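PDB 6SKI: putative type VI secretion protein from Escherichia coli, which is probably a phospholipase toxin of the alpha/beta-hydrolase clan, carried by the VgrG spike of the type VI secretion system. Local coordinates for residues Val35-Gly40 with Phe184-Ile189. Sequence-based numbering, arbitrary orientation.
Sequences VTLTIG and FCIAKI
Val35 sends its two methyls into the angle between Phe184 and Ile186. CG1 rests against Phe184 CB at 3.7 Å, while CG2 meets ring atom CD2 obliquely and also touches Ile186 CG1. Phe184 can serve as a wall here because its CG stands between its backbone N and carbonyl carbon (chi1 55°), which turns the ring back toward the valine. A forked, beta-branched residue suits this niche: both branches lean on Phe184, and CG2 reaches Ile186 as well.

Further along the same face, Leu37 reaches between two isoleucines: its CD2 lies 3.7 Å from Ile186 CD1 and 4.1 Å from Ile189 CD1, and its CB sits beside Ile186 CG2. Ile39 then extends CD1 to Ile189 CG2. Helix 156-178 packs on this row through Leu172, which touches both Leu37 and Ile39, so bulky aliphatic groups fit well.

The opposite face is more polar. Thr36 and Lys188 run side by side, with Thr36 CG2 3.7 Å from Lys188 CB; the extended lysine chain takes its amine away toward Glu237, a long, weak ion pair.

Along the backbone, Val35 N donates to Cys185 O (2.9 Å), and Leu37 N to Lys188 O. Between them, Ala187 N reaches Val35 O from above the carbonyl plane, with a bent N-H...O angle of 142°. That distortion accompanies a beta bulge: Val35 pairs with Ile186 but Thr36 with Lys188, and Ala187, the extra residue, leaves the extended conformation (psi -13°).

Parallel strands joined by a long, helix-rich connection, whose strand 121-128 also pairs with strand 22-43 and whose last helix, 156-178, covers the aliphatic face, are consistent with the central sheet of an alpha/beta-hydrolase fold.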
ATOM      1  N   VAL A  35     -29.212  -5.201   8.102  1.00 52.63           N
ATOM      2  CA  VAL A  35     -28.040  -5.898   7.585  1.00 52.63           C
ATOM      3  C   VAL A  35     -26.787  -5.108   7.936  1.00 52.63           C
ATOM      4  O   VAL A  35     -26.737  -3.886   7.758  1.00 52.63           O
ATOM      5  CB  VAL A  35     -28.156  -6.155   6.071  1.00 52.63           C
ATOM      6  CG1 VAL A  35     -29.529  -6.709   5.748  1.00 52.63           C
ATOM      7  CG2 VAL A  35     -27.898  -4.905   5.259  1.00 52.63           C
ATOM      8  N   THR A  36     -25.809  -5.792   8.520  1.00 50.29           N
ATOM      9  CA  THR A  36     -24.498  -5.200   8.755  1.00 50.29           C
ATOM     10  C   THR A  36     -23.683  -5.285   7.475  1.00 50.29           C
ATOM     11  O   THR A  36     -23.260  -6.372   7.073  1.00 50.29           O
ATOM     12  CB  THR A  36     -23.787  -5.911   9.899  1.00 50.29           C
ATOM     13  OG1 THR A  36     -24.735  -6.228  10.925  1.00 50.29           O
ATOM     14  CG2 THR A  36     -22.700  -5.031  10.475  1.00 50.29           C
ATOM     15  N   LEU A  37     -23.451  -4.151   6.834  1.00 46.97           N
ATOM     16  CA  LEU A  37     -22.701  -4.108   5.589  1.00 46.97           C
ATOM     17  C   LEU A  37     -21.266  -3.705   5.889  1.00 46.97           C
ATOM     18  O   LEU A  37     -21.021  -2.628   6.439  1.00 46.97           O
ATOM     19  CB  LEU A  37     -23.339  -3.141   4.596  1.00 46.97           C
ATOM     20  CG  LEU A  37     -22.661  -3.046   3.234  1.00 46.97           C
ATOM     21  CD1 LEU A  37     -22.667  -4.384   2.534  1.00 46.97           C
ATOM     22  CD2 LEU A  37     -23.374  -2.020   2.398  1.00 46.97           C
ATOM     23  N   THR A  38     -20.327  -4.568   5.528  1.00 44.07           N
ATOM     24  CA  THR A  38     -18.909  -4.304   5.695  1.00 44.07           C
ATOM     25  C   THR A  38     -18.298  -3.996   4.339  1.00 44.07           C
ATOM     26  O   THR A  38     -18.472  -4.763   3.388  1.00 44.07           O
ATOM     27  CB  THR A  38     -18.198  -5.497   6.330  1.00 44.07           C
ATOM     28  OG1 THR A  38     -19.065  -6.115   7.284  1.00 44.07           O
ATOM     29  CG2 THR A  38     -16.934  -5.045   7.019  1.00 44.07           C
ATOM     30  N   ILE A  39     -17.590  -2.877   4.250  1.00 43.08           N
ATOM     31  CA  ILE A  39     -16.900  -2.487   3.032  1.00 43.08           C
ATOM     32  C   ILE A  39     -15.421  -2.769   3.231  1.00 43.08           C
ATOM     33  O   ILE A  39     -14.781  -2.185   4.113  1.00 43.08           O
ATOM     34  CB  ILE A  39     -17.148  -1.014   2.681  1.00 43.08           C
ATOM     35  CG1 ILE A  39     -18.634  -0.684   2.817  1.00 43.08           C
ATOM     36  CG2 ILE A  39     -16.654  -0.718   1.280  1.00 43.08           C
ATOM     37  CD1 ILE A  39     -18.982   0.733   2.447  1.00 43.08           C
ATOM     38  N   GLY A  40     -14.884  -3.670   2.420  1.00 42.27           N
ATOM     39  CA  GLY A  40     -13.478  -3.995   2.491  1.00 42.27           C
ATOM     40  C   GLY A  40     -12.655  -2.999   1.714  1.00 42.27           C
ATOM     41  O   GLY A  40     -12.741  -2.938   0.486  1.00 42.27           O
ATOM     42  N   PHE A 184     -34.552  -4.520   2.923  1.00 57.90           N
ATOM     43  CA  PHE A 184     -33.721  -4.428   4.108  1.00 57.90           C
ATOM     44  C   PHE A 184     -33.247  -2.996   4.283  1.00 57.90           C
ATOM     45  O   PHE A 184     -33.253  -2.195   3.345  1.00 57.90           O
ATOM     46  CB  PHE A 184     -32.516  -5.369   4.015  1.00 57.90           C
ATOM     47  CG  PHE A 184     -31.680  -5.155   2.786  1.00 57.90           C
ATOM     48  CD1 PHE A 184     -31.947  -5.852   1.625  1.00 57.90           C
ATOM     49  CD2 PHE A 184     -30.623  -4.263   2.794  1.00 57.90           C
ATOM     50  CE1 PHE A 184     -31.186  -5.655   0.498  1.00 57.90           C
ATOM     51  CE2 PHE A 184     -29.858  -4.066   1.669  1.00 57.90           C
ATOM     52  CZ  PHE A 184     -30.139  -4.763   0.520  1.00 57.90           C
ATOM     53  N   CYS A 185     -32.836  -2.685   5.504  1.00 57.33           N
ATOM     54  CA  CYS A 185     -32.123  -1.464   5.824  1.00 57.33           C
ATOM     55  C   CYS A 185     -30.714  -1.825   6.270  1.00 57.33           C
ATOM     56  O   CYS A 185     -30.514  -2.820   6.977  1.00 57.33           O
ATOM     57  CB  CYS A 185     -32.840  -0.684   6.925  1.00 57.33           C
ATOM     58  SG  CYS A 185     -32.031   0.850   7.385  1.00 57.33           S
ATOM     59  N   ILE A 186     -29.741  -1.026   5.851  1.00 53.09           N
ATOM     60  CA  ILE A 186     -28.366  -1.220   6.292  1.00 53.09           C
ATOM     61  C   ILE A 186     -28.260  -0.670   7.708  1.00 53.09           C
ATOM     62  O   ILE A 186     -28.270   0.544   7.919  1.00 53.09           O
ATOM     63  CB  ILE A 186     -27.369  -0.545   5.346  1.00 53.09           C
ATOM     64  CG1 ILE A 186     -27.488  -1.160   3.953  1.00 53.09           C
ATOM     65  CG2 ILE A 186     -25.956  -0.697   5.869  1.00 53.09           C
ATOM     66  CD1 ILE A 186     -26.702  -0.444   2.897  1.00 53.09           C
ATOM     67  N   ALA A 187     -28.159  -1.567   8.681  1.00 52.43           N
ATOM     68  CA  ALA A 187     -28.173  -1.187  10.083  1.00 52.43           C
ATOM     69  C   ALA A 187     -26.810  -0.759  10.589  1.00 52.43           C
ATOM     70  O   ALA A 187     -26.719  -0.191  11.682  1.00 52.43           O
ATOM     71  CB  ALA A 187     -28.681  -2.350  10.937  1.00 52.43           C
ATOM     72  N   LYS A 188     -25.755  -1.025   9.827  1.00 48.71           N
ATOM     73  CA  LYS A 188     -24.406  -0.665  10.227  1.00 48.71           C
ATOM     74  C   LYS A 188     -23.521  -0.681   8.994  1.00 48.71           C
ATOM     75  O   LYS A 188     -23.678  -1.539   8.125  1.00 48.71           O
ATOM     76  CB  LYS A 188     -23.866  -1.633  11.282  1.00 48.71           C
ATOM     77  CG  LYS A 188     -22.727  -1.084  12.107  1.00 48.71           C
ATOM     78  CD  LYS A 188     -22.291  -2.091  13.148  1.00 48.71           C
ATOM     79  CE  LYS A 188     -20.947  -1.723  13.740  1.00 48.71           C
ATOM     80  NZ  LYS A 188     -20.724  -2.399  15.046  1.00 48.71           N
ATOM     81  N   ILE A 189     -22.605   0.273   8.922  1.00 46.00           N
ATOM     82  CA  ILE A 189     -21.581   0.312   7.887  1.00 46.00           C
ATOM     83  C   ILE A 189     -20.252   0.054   8.574  1.00 46.00           C
ATOM     84  O   ILE A 189     -19.785   0.873   9.375  1.00 46.00           O
ATOM     85  CB  ILE A 189     -21.569   1.646   7.133  1.00 46.00           C
ATOM     86  CG1 ILE A 189     -22.841   1.803   6.299  1.00 46.00           C
ATOM     87  CG2 ILE A 189     -20.329   1.749   6.262  1.00 46.00           C
ATOM     88  CD1 ILE A 189     -22.782   1.130   4.957  1.00 46.00           C
TER